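Extracellular ligand-binding receptor (Rhodopseudomonas palustris, PDB 3SG0) binds benzoyl-formic acid and probably serves as the periplasmic receptor for the uptake of aromatic acids of the kind derived from lignin. Local coordinates at residues V51-K56 against H310-M315; I28-T33 against E61-F66; A201-Q206 against A227-K232. All blocks are in the same frame, centred on the assembly; numbering follows the deposited sequence. Where two conformers were deposited one is given.

How the contacts relate
Three contacts illustrate how chemistry follows place in a two-lobed periplasmic binding protein. Contacts 1 and 2 share one lobe, their centres about 10 Å apart; Tyr65 of contact 2 lies against Leu54 and Met315 of contact 1 and is joined to Pro55 by a probable hydrogen bond. Contact 2 joins two adjacent strands, mostly through backbone hydrogen bonds; contact 1 sets a loop against a helix on that sheet, is buried, and is almost wholly apolar. Contact 3 belongs to the other lobe, its centre about 34 Å from that of contact 1, and sets the chain just ahead of one helix against the first turn of another. It is the smallest and lies partly at the surface, where an apolar touch adjoins a polar turn.

Contact 1 of 3, residues V51-K56 against H310-M315; sequences VAALPK and HLWDSM
Val51 and Leu54 lie on the bend that leaves helix 41-50 and face helix 306-328 through Leu311 and Trp312, the backbones standing well apart, with 7.2 Å between the CA atoms of Leu54 and Trp312. Side chains fill that interval. Leu54 does most of the work: with CG placed beside its backbone N and anti to the carbonyl carbon (chi1 -61°), its fork opens onto the helix and divides between three partners. CD1 meets Leu311 CD2 at 4.0 Å, whereas the Leu54 and Trp312 side chains run past each other in opposite directions, bringing Leu54 CD2 within 4.0 Å of Trp312 CE3. Both methyls also bear on selenomethionine Met315, with CD2 at 3.9 Å from Met315 CG, and the two side chains run roughly at right angles. The selenomethionine chain is bent at its second and third torsions, which folds it back instead of letting it run straight outward. Val51 extends the apolar patch by setting CG2 obliquely against Leu311 CD2, 3.9 Å away.

Trp312 adds a different touch. Its benzene edge is presented in plane to the Ala53 carbonyl, CZ3 lying 3.5 Å from Ala53 O, an approach consistent with a weak attraction between a polarised ring C-H and the oxygen. The bend itself is closed by Leu54 N donating to Val51 O at 3.1 Å.

His310, at the start of this helical turn, touches the bound benzoyl-formic acid, although the apolar patch is set back from the ligand, the Leu311 side chain being about 11 Å from it. Helix 283-298 borders Ala53 and Trp312 through Ala298 and Ala294, and strands 28-34 and 61-69 supply Ile32 and Tyr65, so that loop and helix close together over one face of the sheet.

Contact 2 of 3, residues I28-T33 against E61-F66; sequences IKIGIT and EKVTYF
Ile28 to Gly31 pair in parallel with Val63 to Phe66, the short strand axes approaching to 4.7 Å at an angle of 21°. Joined through helix 41-50, with the short strand 57-58 inserted before the second strand, the two are the halves of a beta-alpha-beta crossover at the beginning of the chain. Hydrogen bonds come first. Five cross the pair in the staggered pattern of parallel strands: Ile28 N to Lys62 O, Thr64 N to Ile28 O, Ile30 N to Thr64 O, Phe66 N to Ile30 O, and Ile32 N to Phe66 O, the last the shortest at 2.8 Å. Ile28 O, Thr64 O, Ile30 O and Phe66 O each receive a CA-H as well, as when Val63 CA stands 3.3 Å from Ile28 O.

Apolar packing covers the face that carries Ile28, Ile30, Val63 and Tyr65. Ile30 and Tyr65 run side by side in the same direction, Ile30 CB coming within 3.6 Å of Tyr65 CD1. From the same CB, the CG1 branch, beside the backbone N (chi1 -55°), crosses obliquely to Val63 CG1 at 3.8 Å. At the strand end, Ile28 CD1 rests on Glu61 CB, 3.7 Å away.

Mixed contacts mark the opposite face. The extended chain of Lys29 crosses the Phe66 ring at its edge, with CG 3.8 Å from Phe66 CE2, and Gly31, lacking a side chain, sits beside Phe66 in register. Thr64 OG1 bonds to Glu27.

Tyr65 OH reaches beyond the pair to bond with Pro55 O, so the ring is held along one flank, at CD1 and CE1, by Ile30 and at its hydroxyl by a carbonyl. The chemistry implies a division of labour: main-chain bonds set the register, while the Ile30 and Tyr65 face offers helix 306-328 an apolar surface.

Contact 3 of 3, residues A201-Q206 against A227-K232; sequences ASVTGQ and AVLPQK
The helical turn that presents Leu229 to Val203 is held by a backbone bond of 2.9 Å from Lys232 N to Val228 O. In the four-stranded parallel sheet of this lobe, helices 204-212 and 228-236 belong to successive beta-alpha-beta crossovers, and the residues leading into helix 204-212 meet the first turn of helix 228-236. Val203 occupies the N-cap position of the former; just before it, Ser202 OG accepts from Thr204 N at 3.1 Å in an ST turn that fixes the chain entering the helix.

Val203 and Leu229 reach toward each other, tip to tip. Leu229 CG stands anti to its own nitrogen (chi1 174°), which carries the isobutyl group out to Val203 CG2, 3.9 Å from CG. The same Val203 methyl also lies 3.9 Å from Pro230 CA. With an alanine in place of Leu229 the fork is gone, which would probably open a gap beside Val203 and leave the Ala201 carbonyl without the methyl that rests on it. Beneath them, Ile165 and Tyr196 of the sheet touch both Val203 and Pro230. Toward the surface, Leu229 CD2 ends against the chain itself, 3.9 Å from Ala201 O.

Contact 1 of 3, residues V51-K56 against H310-M315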
loop_
_atom_site.group_PDB
_atom_site.type_symbol
_atom_site.label_atom_id
_atom_site.label_comp_id
_atom_site.label_asym_id
_atom_site.label_seq_id
_atom_site.Cartn_x
_atom_site.Cartn_y
_atom_site.Cartn_z
ATOM N N VAL A 51 6.288 -0.315 -14.562
ATOM C CA VAL A 51 7.591 -0.918 -14.833
ATOM C C VAL A 51 8.326 -0.204 -15.970
ATOM O O VAL A 51 9.518 0.084 -15.858
ATOM C CB VAL A 51 7.463 -2.428 -15.136
ATOM C CG1 VAL A 51 8.824 -3.020 -15.499
ATOM C CG2 VAL A 51 6.871 -3.157 -13.939
ATOM N N ALA A 52 7.611 0.106 -17.049
ATOM C CA ALA A 52 8.223 0.727 -18.220
ATOM C C ALA A 52 8.750 2.134 -17.950
ATOM O O ALA A 52 9.519 2.677 -18.753
ATOM C CB ALA A 52 7.235 0.748 -19.377
ATOM N N ALA A 53 8.328 2.733 -16.840
ATOM C CA ALA A 53 8.744 4.085 -16.483
ATOM C C ALA A 53 9.974 4.100 -15.585
ATOM O O ALA A 53 10.520 5.157 -15.304
ATOM C CB ALA A 53 7.594 4.837 -15.812
ATOM N N LEU A 54 10.410 2.927 -15.131
ATOM C CA LEU A 54 11.507 2.840 -14.171
ATOM C C LEU A 54 12.855 3.056 -14.847
ATOM O O LEU A 54 13.004 2.781 -16.031
ATOM C CB LEU A 54 11.475 1.491 -13.455
ATOM C CG LEU A 54 10.213 1.216 -12.640
ATOM C CD1 LEU A 54 10.266 -0.188 -12.071
ATOM C CD2 LEU A 54 10.035 2.245 -11.537
ATOM N N PRO A 55 13.848 3.552 -14.089
ATOM C CA PRO A 55 15.141 3.891 -14.695
ATOM C C PRO A 55 15.869 2.672 -15.261
ATOM O O PRO A 55 15.937 1.636 -14.601
ATOM C CB PRO A 55 15.927 4.505 -13.528
ATOM C CG PRO A 55 15.240 4.037 -12.293
ATOM C CD PRO A 55 13.793 3.894 -12.659
ATOM N N LYS A 56 16.412 2.801 -16.465
ATOM C CA LYS A 56 17.080 1.683 -17.121
ATOM C C LYS A 56 18.585 1.680 -16.880
ATOM O O LYS A 56 19.283 0.754 -17.282
ATOM C CB LYS A 56 16.762 1.672 -18.617
ATOM C CG LYS A 56 15.477 0.930 -18.965
ATOM C CD LYS A 56 14.361 1.248 -17.980
ATOM C CE LYS A 56 13.161 0.337 -18.186
ATOM N NZ LYS A 56 12.038 0.574 -17.215
ATOM N N HIS A 310 3.598 2.947 -5.476
ATOM C CA HIS A 310 4.218 2.062 -4.490
ATOM C C HIS A 310 5.408 1.346 -5.108
ATOM O O HIS A 310 6.397 1.070 -4.420
ATOM C CB HIS A 310 3.164 1.130 -3.891
ATOM C CG HIS A 310 2.088 1.908 -3.222
ATOM N ND1 HIS A 310 0.777 1.505 -3.057
ATOM C CD2 HIS A 310 2.172 3.155 -2.710
ATOM C CE1 HIS A 310 0.106 2.478 -2.455
ATOM N NE2 HIS A 310 0.934 3.482 -2.229
ATOM N N LEU A 311 5.341 1.076 -6.407
ATOM C CA LEU A 311 6.505 0.559 -7.122
ATOM C C LEU A 311 7.531 1.681 -7.312
ATOM O O LEU A 311 8.721 1.513 -7.035
ATOM C CB LEU A 311 6.089 -0.041 -8.465
ATOM C CG LEU A 311 7.234 -0.526 -9.356
ATOM C CD1 LEU A 311 8.174 -1.473 -8.625
ATOM C CD2 LEU A 311 6.664 -1.177 -10.605
ATOM N N TRP A 312 7.063 2.839 -7.765
ATOM C CA TRP A 312 7.949 3.972 -8.009
ATOM C C TRP A 312 8.768 4.346 -6.764
ATOM O O TRP A 312 9.997 4.462 -6.832
ATOM C CB TRP A 312 7.131 5.169 -8.486
ATOM C CG TRP A 312 7.950 6.369 -8.833
ATOM C CD1 TRP A 312 8.242 7.417 -8.022
ATOM C CD2 TRP A 312 8.586 6.640 -10.086
ATOM N NE1 TRP A 312 9.021 8.331 -8.688
ATOM C CE2 TRP A 312 9.242 7.880 -9.962
ATOM C CE3 TRP A 312 8.651 5.962 -11.308
ATOM C CZ2 TRP A 312 9.968 8.452 -11.007
ATOM C CZ3 TRP A 312 9.371 6.535 -12.344
ATOM C CH2 TRP A 312 10.018 7.765 -12.186
ATOM N N ASP A 313 8.089 4.554 -5.638
ATOM C CA ASP A 313 8.765 4.957 -4.407
ATOM C C ASP A 313 9.729 3.857 -3.935
ATOM O O ASP A 313 10.790 4.153 -3.384
ATOM C CB ASP A 313 7.761 5.237 -3.279
ATOM C CG ASP A 313 7.083 6.611 -3.357
ATOM O OD1 ASP A 313 7.475 7.486 -4.175
ATOM O OD2 ASP A 313 6.142 6.798 -2.538
ATOM N N SER A 314 9.354 2.590 -4.107
ATOM C CA SER A 314 10.276 1.508 -3.758
ATOM C C SER A 314 11.566 1.646 -4.556
ATOM O O SER A 314 12.667 1.475 -4.022
ATOM C CB SER A 314 9.653 0.136 -4.031
ATOM O OG SER A 314 8.550 -0.124 -3.181
HETATM N N MSE A 315 11.427 1.925 -5.849
HETATM C CA MSE A 315 12.601 2.118 -6.693
HETATM C C MSE A 315 13.370 3.385 -6.366
HETATM O O MSE A 315 14.574 3.435 -6.602
HETATM C CB MSE A 315 12.237 2.047 -8.176
HETATM C CG MSE A 315 12.114 0.609 -8.662
HETATM SE SE MSE A 315 13.731 -0.507 -8.384
HETATM C CE MSE A 315 15.060 0.591 -9.267
#

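Contact 2 of 3, residues I28-T33 against E61-F66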
loop_
_atom_site.group_PDB
_atom_site.type_symbol
_atom_site.label_atom_id
_atom_site.label_comp_id
_atom_site.label_asym_id
_atom_site.label_seq_id
_atom_site.Cartn_x
_atom_site.Cartn_y
_atom_site.Cartn_z
ATOM N N ILE A 28 22.490 -4.941 -13.198
ATOM C CA ILE A 28 21.611 -4.952 -12.033
ATOM C C ILE A 28 20.270 -5.551 -12.445
ATOM O O ILE A 28 19.730 -5.212 -13.501
ATOM C CB ILE A 28 21.426 -3.540 -11.471
ATOM C CG1 ILE A 28 22.770 -3.002 -10.970
ATOM C CG2 ILE A 28 20.403 -3.549 -10.353
ATOM C CD1 ILE A 28 22.751 -1.535 -10.595
ATOM N N LYS A 29 19.738 -6.447 -11.622
ATOM C CA LYS A 29 18.482 -7.126 -11.942
ATOM C C LYS A 29 17.490 -6.956 -10.816
ATOM O O LYS A 29 17.819 -7.174 -9.647
ATOM C CB LYS A 29 18.728 -8.608 -12.192
ATOM C CG LYS A 29 19.612 -8.898 -13.388
ATOM C CD LYS A 29 19.798 -10.392 -13.549
ATOM C CE LYS A 29 20.545 -10.726 -14.823
ATOM N NZ LYS A 29 20.522 -12.194 -15.085
ATOM N N ILE A 30 16.279 -6.539 -11.165
ATOM C CA ILE A 30 15.234 -6.275 -10.188
ATOM C C ILE A 30 14.055 -7.174 -10.528
ATOM O O ILE A 30 13.554 -7.137 -11.661
ATOM C CB ILE A 30 14.763 -4.811 -10.264
ATOM C CG1 ILE A 30 15.933 -3.830 -10.124
ATOM C CG2 ILE A 30 13.669 -4.545 -9.243
ATOM C CD1 ILE A 30 16.587 -3.813 -8.779
ATOM N N GLY A 31 13.620 -7.996 -9.581
ATOM C CA GLY A 31 12.459 -8.848 -9.784
ATOM C C GLY A 31 11.236 -8.244 -9.140
ATOM O O GLY A 31 11.330 -7.702 -8.038
ATOM N N ILE A 32 10.088 -8.342 -9.802
ATOM C CA ILE A 32 8.851 -7.781 -9.280
ATOM C C ILE A 32 7.734 -8.806 -9.427
ATOM O O ILE A 32 7.564 -9.390 -10.499
ATOM C CB ILE A 32 8.446 -6.499 -10.046
ATOM C CG1 ILE A 32 9.631 -5.539 -10.190
ATOM C CG2 ILE A 32 7.287 -5.811 -9.345
ATOM C CD1 ILE A 32 9.370 -4.391 -11.166
ATOM N N THR A 33 6.993 -9.045 -8.352
ATOM C CA THR A 33 5.756 -9.810 -8.425
ATOM C C THR A 33 4.635 -8.908 -7.949
ATOM O O THR A 33 4.751 -8.237 -6.915
ATOM C CB THR A 33 5.846 -11.140 -7.634
ATOM O OG1 THR A 33 4.653 -11.914 -7.841
ATOM C CG2 THR A 33 6.084 -10.925 -6.144
ATOM N N GLU A 61 25.307 1.570 -14.276
ATOM C CA GLU A 61 25.032 0.185 -14.628
ATOM C C GLU A 61 23.656 0.049 -15.249
ATOM O O GLU A 61 22.707 0.721 -14.833
ATOM C CB GLU A 61 25.086 -0.704 -13.384
ATOM C CG GLU A 61 26.448 -0.795 -12.727
ATOM C CD GLU A 61 27.413 -1.651 -13.515
ATOM O OE1 GLU A 61 26.964 -2.640 -14.135
ATOM O OE2 GLU A 61 28.620 -1.335 -13.514
ATOM N N LYS A 62 23.541 -0.836 -16.230
ATOM C CA LYS A 62 22.238 -1.164 -16.788
ATOM C C LYS A 62 21.390 -1.866 -15.735
ATOM O O LYS A 62 21.910 -2.616 -14.907
ATOM C CB LYS A 62 22.380 -2.057 -18.023
ATOM C CG LYS A 62 21.053 -2.362 -18.708
ATOM C CD LYS A 62 21.228 -3.174 -19.985
ATOM C CE LYS A 62 21.556 -4.628 -19.689
ATOM N NZ LYS A 62 21.471 -5.468 -20.917
ATOM N N VAL A 63 20.088 -1.612 -15.774
ATOM C CA VAL A 63 19.142 -2.252 -14.873
ATOM C C VAL A 63 18.090 -2.950 -15.721
ATOM O O VAL A 63 17.529 -2.348 -16.640
ATOM C CB VAL A 63 18.446 -1.220 -13.970
ATOM C CG1 VAL A 63 17.484 -1.910 -13.001
ATOM C CG2 VAL A 63 19.472 -0.399 -13.206
ATOM N N THR A 64 17.844 -4.223 -15.429
ATOM C CA THR A 64 16.827 -5.004 -16.113
ATOM C C THR A 64 15.757 -5.405 -15.100
ATOM O O THR A 64 16.082 -5.867 -14.000
ATOM C CB THR A 64 17.439 -6.272 -16.708
ATOM O OG1 THR A 64 18.465 -5.910 -17.645
ATOM C CG2 THR A 64 16.374 -7.104 -17.414
ATOM N N TYR A 65 14.491 -5.243 -15.477
ATOM C CA TYR A 65 13.359 -5.576 -14.622
ATOM C C TYR A 65 12.693 -6.843 -15.123
ATOM O O TYR A 65 12.511 -7.024 -16.331
ATOM C CB TYR A 65 12.348 -4.431 -14.630
ATOM C CG TYR A 65 12.947 -3.142 -14.128
ATOM C CD1 TYR A 65 12.993 -2.867 -12.769
ATOM C CD2 TYR A 65 13.501 -2.211 -15.002
ATOM C CE1 TYR A 65 13.556 -1.707 -12.291
ATOM C CE2 TYR A 65 14.070 -1.039 -14.527
ATOM C CZ TYR A 65 14.091 -0.795 -13.169
ATOM O OH TYR A 65 14.652 0.360 -12.671
ATOM N N PHE A 66 12.325 -7.712 -14.188
ATOM C CA PHE A 66 11.630 -8.955 -14.484
ATOM C C PHE A 66 10.342 -8.957 -13.700
ATOM O O PHE A 66 10.361 -9.201 -12.492
ATOM C CB PHE A 66 12.483 -10.138 -14.043
ATOM C CG PHE A 66 13.819 -10.200 -14.718
ATOM C CD1 PHE A 66 13.995 -10.965 -15.860
ATOM C CD2 PHE A 66 14.903 -9.491 -14.222
ATOM C CE1 PHE A 66 15.227 -11.028 -16.494
ATOM C CE2 PHE A 66 16.138 -9.548 -14.851
ATOM C CZ PHE A 66 16.297 -10.318 -15.990
#

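Contact 3 of 3, residues A201-Q206 against A227-K232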
loop_
_atom_site.group_PDB
_atom_site.type_symbol
_atom_site.label_atom_id
_atom_site.label_comp_id
_atom_site.label_asym_id
_atom_site.label_seq_id
_atom_site.Cartn_x
_atom_site.Cartn_y
_atom_site.Cartn_z
ATOM N N ALA A 201 -19.212 -12.332 -3.905
ATOM C CA ALA A 201 -20.242 -11.692 -4.722
ATOM C C ALA A 201 -21.238 -10.842 -3.922
ATOM O O ALA A 201 -21.860 -9.924 -4.462
ATOM C CB ALA A 201 -20.985 -12.742 -5.539
ATOM N N SER A 202 -21.396 -11.159 -2.642
ATOM C CA SER A 202 -22.405 -10.523 -1.802
ATOM C C SER A 202 -21.873 -10.342 -0.393
ATOM O O SER A 202 -21.120 -11.184 0.093
ATOM C CB SER A 202 -23.682 -11.378 -1.755
ATOM O OG SER A 202 -24.593 -10.862 -0.791
ATOM N N VAL A 203 -22.284 -9.256 0.255
ATOM C CA VAL A 203 -22.045 -9.067 1.683
ATOM C C VAL A 203 -23.357 -8.698 2.371
ATOM O O VAL A 203 -23.379 -7.972 3.361
ATOM C CB VAL A 203 -20.990 -7.979 1.957
ATOM C CG1 VAL A 203 -19.625 -8.420 1.459
ATOM C CG2 VAL A 203 -21.400 -6.657 1.320
ATOM N N THR A 204 -24.459 -9.219 1.852
ATOM C CA THR A 204 -25.774 -8.812 2.330
ATOM C C THR A 204 -26.034 -9.167 3.793
ATOM O O THR A 204 -26.532 -8.341 4.551
ATOM C CB THR A 204 -26.879 -9.345 1.415
ATOM O OG1 THR A 204 -26.711 -8.743 0.125
ATOM C CG2 THR A 204 -28.263 -9.008 1.967
ATOM N N GLY A 205 -25.679 -10.382 4.192
ATOM C CA GLY A 205 -25.861 -10.788 5.575
ATOM C C GLY A 205 -25.105 -9.884 6.533
ATOM O O GLY A 205 -25.634 -9.447 7.558
ATOM N N GLN A 206 -23.856 -9.589 6.189
ATOM C CA GLN A 206 -23.019 -8.735 7.025
ATOM C C GLN A 206 -23.603 -7.339 7.143
ATOM O O GLN A 206 -23.640 -6.753 8.220
ATOM C CB GLN A 206 -21.611 -8.639 6.430
ATOM C CG GLN A 206 -20.849 -9.954 6.377
ATOM C CD GLN A 206 -20.955 -10.673 5.041
ATOM O OE1 GLN A 206 -22.026 -10.745 4.435
ATOM N NE2 GLN A 206 -19.834 -11.209 4.579
ATOM N N ALA A 227 -13.787 -3.023 -2.595
ATOM C CA ALA A 227 -14.221 -2.101 -1.540
ATOM C C ALA A 227 -15.530 -1.395 -1.867
ATOM O O ALA A 227 -16.179 -0.836 -0.979
ATOM C CB ALA A 227 -13.133 -1.078 -1.257
ATOM N N VAL A 228 -15.914 -1.383 -3.137
ATOM C CA VAL A 228 -17.162 -0.722 -3.525
ATOM C C VAL A 228 -18.385 -1.465 -2.991
ATOM O O VAL A 228 -19.337 -0.851 -2.505
ATOM C CB VAL A 228 -17.267 -0.548 -5.052
ATOM C CG1 VAL A 228 -18.644 -0.039 -5.448
ATOM C CG2 VAL A 228 -16.176 0.403 -5.546
ATOM N N LEU A 229 -18.355 -2.790 -3.075
ATOM C CA LEU A 229 -19.504 -3.624 -2.733
ATOM C C LEU A 229 -20.139 -3.314 -1.369
ATOM O O LEU A 229 -21.335 -3.049 -1.291
ATOM C CB LEU A 229 -19.125 -5.101 -2.840
ATOM C CG LEU A 229 -20.158 -6.123 -2.373
ATOM C CD1 LEU A 229 -21.438 -6.002 -3.183
ATOM C CD2 LEU A 229 -19.593 -7.530 -2.461
ATOM N N PRO A 230 -19.359 -3.351 -0.281
ATOM C CA PRO A 230 -20.011 -3.068 1.007
ATOM C C PRO A 230 -20.580 -1.654 1.113
ATOM O O PRO A 230 -21.601 -1.464 1.770
ATOM C CB PRO A 230 -18.892 -3.286 2.037
ATOM C CG PRO A 230 -17.612 -3.224 1.236
ATOM C CD PRO A 230 -17.954 -3.766 -0.115
ATOM N N GLN A 231 -19.933 -0.674 0.488
ATOM C CA GLN A 231 -20.432 0.692 0.564
ATOM C C GLN A 231 -21.743 0.841 -0.217
ATOM O O GLN A 231 -22.703 1.426 0.283
ATOM C CB GLN A 231 -19.370 1.695 0.093
ATOM C CG GLN A 231 -19.848 3.135 0.188
ATOM C CD GLN A 231 -18.768 4.107 0.609
ATOM O OE1 GLN A 231 -17.591 3.761 0.719
ATOM N NE2 GLN A 231 -19.177 5.342 0.865
ATOM N N LYS A 232 -21.786 0.306 -1.430
ATOM C CA LYS A 232 -23.025 0.305 -2.200
ATOM C C LYS A 232 -24.131 -0.467 -1.489
ATOM O O LYS A 232 -25.287 -0.046 -1.492
ATOM C CB LYS A 232 -22.805 -0.268 -3.601
ATOM C CG LYS A 232 -22.074 0.665 -4.546
ATOM C CD LYS A 232 -22.056 0.118 -5.970
ATOM C CE LYS A 232 -23.249 0.602 -6.775
ATOM N NZ LYS A 232 -23.143 2.056 -7.089
#